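Leucyl-trna synthetase (Plasmodium falciparum, PDB 5FOD) probably removes wrongly attached amino acids from tRNA through this editing domain, one part of a cytosolic enzyme that charges tRNA(Leu) with leucine. Local coordinates at residues M216-T220 with F338-E342. The protein carries 1 engineered substitution. Residues are numbered along the deposited sequence; the frame is centred on the assembly and turned at random.
Sequences MNIST and FLYSE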
loop_
_atom_site.group_PDB
_atom_site.type_symbol
_atom_site.label_atom_id
_atom_site.label_comp_id
_atom_site.label_asym_id
_atom_site.label_seq_id
_atom_site.Cartn_x
_atom_site.Cartn_y
_atom_site.Cartn_z
ATOM N N MET A 216 9.332 1.312 -8.882
ATOM C CA MET A 216 9.597 2.218 -7.800
ATOM C C MET A 216 9.517 3.694 -8.173
ATOM O O MET A 216 9.481 4.522 -7.287
ATOM C CB MET A 216 10.917 1.870 -7.154
ATOM C CG MET A 216 10.912 0.492 -6.510
ATOM S SD MET A 216 9.448 0.104 -5.490
ATOM C CE MET A 216 9.780 1.012 -3.991
ATOM N N ASN A 217 9.435 4.034 -9.457
ATOM C CA ASN A 217 9.216 5.424 -9.863
ATOM C C ASN A 217 7.757 5.788 -10.106
ATOM O O ASN A 217 7.464 6.885 -10.545
ATOM C CB ASN A 217 10.048 5.736 -11.100
ATOM C CG ASN A 217 9.667 4.897 -12.302
ATOM O OD1 ASN A 217 9.161 3.781 -12.181
ATOM N ND2 ASN A 217 9.910 5.444 -13.486
ATOM N N ILE A 218 6.826 4.895 -9.779
ATOM C CA ILE A 218 5.420 5.189 -9.854
ATOM C C ILE A 218 4.792 5.201 -8.453
ATOM O O ILE A 218 4.879 4.217 -7.697
ATOM C CB ILE A 218 4.670 4.130 -10.668
ATOM C CG1 ILE A 218 5.328 3.923 -12.057
ATOM C CG2 ILE A 218 3.193 4.484 -10.753
ATOM C CD1 ILE A 218 5.417 5.157 -12.885
ATOM N N SER A 219 4.162 6.316 -8.128
ATOM C CA SER A 219 3.356 6.454 -6.924
ATOM C C SER A 219 4.104 5.994 -5.673
ATOM O O SER A 219 5.305 6.271 -5.505
ATOM C CB SER A 219 2.031 5.670 -7.121
ATOM O OG SER A 219 1.081 6.057 -6.148
ATOM N N THR A 220 3.392 5.340 -4.759
ATOM C CA THR A 220 3.982 4.916 -3.492
ATOM C C THR A 220 4.648 3.561 -3.493
ATOM O O THR A 220 5.253 3.222 -2.489
ATOM C CB THR A 220 2.877 4.835 -2.413
ATOM O OG1 THR A 220 1.894 3.924 -2.881
ATOM C CG2 THR A 220 2.277 6.163 -2.205
ATOM N N PHE A 338 -6.379 9.613 0.052
ATOM C CA PHE A 338 -5.913 10.857 -0.456
ATOM C C PHE A 338 -5.913 10.782 -1.950
ATOM O O PHE A 338 -5.881 9.694 -2.537
ATOM C CB PHE A 338 -4.467 11.088 -0.024
ATOM C CG PHE A 338 -4.255 11.113 1.460
ATOM C CD1 PHE A 338 -4.746 12.171 2.205
ATOM C CD2 PHE A 338 -3.522 10.127 2.099
ATOM C CE1 PHE A 338 -4.568 12.219 3.569
ATOM C CE2 PHE A 338 -3.328 10.168 3.471
ATOM C CZ PHE A 338 -3.852 11.226 4.209
ATOM N N LEU A 339 -5.925 11.958 -2.566
ATOM C CA LEU A 339 -5.679 12.115 -3.978
ATOM C C LEU A 339 -4.230 12.481 -4.089
ATOM O O LEU A 339 -3.756 13.289 -3.297
ATOM C CB LEU A 339 -6.528 13.231 -4.539
ATOM C CG LEU A 339 -8.043 13.040 -4.492
ATOM C CD1 LEU A 339 -8.713 14.234 -5.178
ATOM C CD2 LEU A 339 -8.473 11.721 -5.135
ATOM N N TYR A 340 -3.520 11.832 -5.014
ATOM C CA TYR A 340 -2.085 11.994 -5.186
ATOM C C TYR A 340 -1.753 12.175 -6.707
ATOM O O TYR A 340 -2.241 11.391 -7.522
ATOM C CB TYR A 340 -1.395 10.768 -4.654
ATOM C CG TYR A 340 0.079 10.669 -4.885
ATOM C CD1 TYR A 340 0.575 10.051 -6.025
ATOM C CD2 TYR A 340 0.993 11.141 -3.962
ATOM C CE1 TYR A 340 1.915 9.948 -6.260
ATOM C CE2 TYR A 340 2.364 11.022 -4.179
ATOM C CZ TYR A 340 2.816 10.433 -5.338
ATOM O OH TYR A 340 4.149 10.280 -5.598
ATOM N N SER A 341 -0.915 13.158 -7.046
ATOM C CA SER A 341 -0.362 13.347 -8.379
ATOM C C SER A 341 1.153 13.393 -8.299
ATOM O O SER A 341 1.748 13.819 -7.286
ATOM C CB SER A 341 -0.860 14.648 -9.020
ATOM O OG SER A 341 -2.274 14.656 -9.121
ATOM N N GLU A 342 1.793 12.924 -9.366
ATOM C CA GLU A 342 3.226 13.136 -9.539
ATOM C C GLU A 342 3.543 13.464 -11.000
ATOM O O GLU A 342 2.751 13.155 -11.912
ATOM C CB GLU A 342 4.011 11.935 -9.070
ATOM C CG GLU A 342 3.676 10.671 -9.842
ATOM C CD GLU A 342 4.287 9.415 -9.251
ATOM O OE1 GLU A 342 4.953 9.457 -8.179
ATOM O OE2 GLU A 342 4.082 8.355 -9.896
ATOM O OXT GLU A 342 4.603 14.055 -11.265
#
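Glu342, the last residue of the chain, reaches the backbone of Ser219 with its side-chain carboxylate. Its CB points toward the 216-220 loop. CG sits between the backbone N and the carbonyl carbon (chi1 61°), and the chain runs extended from there to CD. CD lies 3.3 Å from Ser219 N. OE2 accepts a hydrogen bond from Ser219 N at 2.7 Å. The bond is nearly straight, 169° at the hydrogen, and meets the syn side of OE2, 26° out of the carboxylate plane. OE2 also lies 3.4 Å from Ile218 CA, and the Ile218 side chain crosses that of Glu342 at about a right angle.

OE1 takes a hydrogen bond from Tyr340 OH at 2.8 Å. The hydroxyl comes from above the carboxylate plane, while OE1 lies in the plane of the tyrosine ring, at its edge. Asn156 ND2 is a second donor to OE1 and also bonds Ser219 O. Together these bonds probably hold the carboxylate in one rotation. Tyr340 CE1 packs obliquely on Ser219 CA at 3.8 Å. Ser219 OG lies 4.0 Å from both CD1 and CE1 of Tyr340, and it hydrogen-bonds Ser94 OG.

This is structural packing within the class I synthetase editing domain: the terminal glutamate ties the loop between strands 206-210 and 222-225 to strand 337-341. That strand pairs antiparallel with strand 7-15, and helix 158-163 packs against Tyr340 and Glu342.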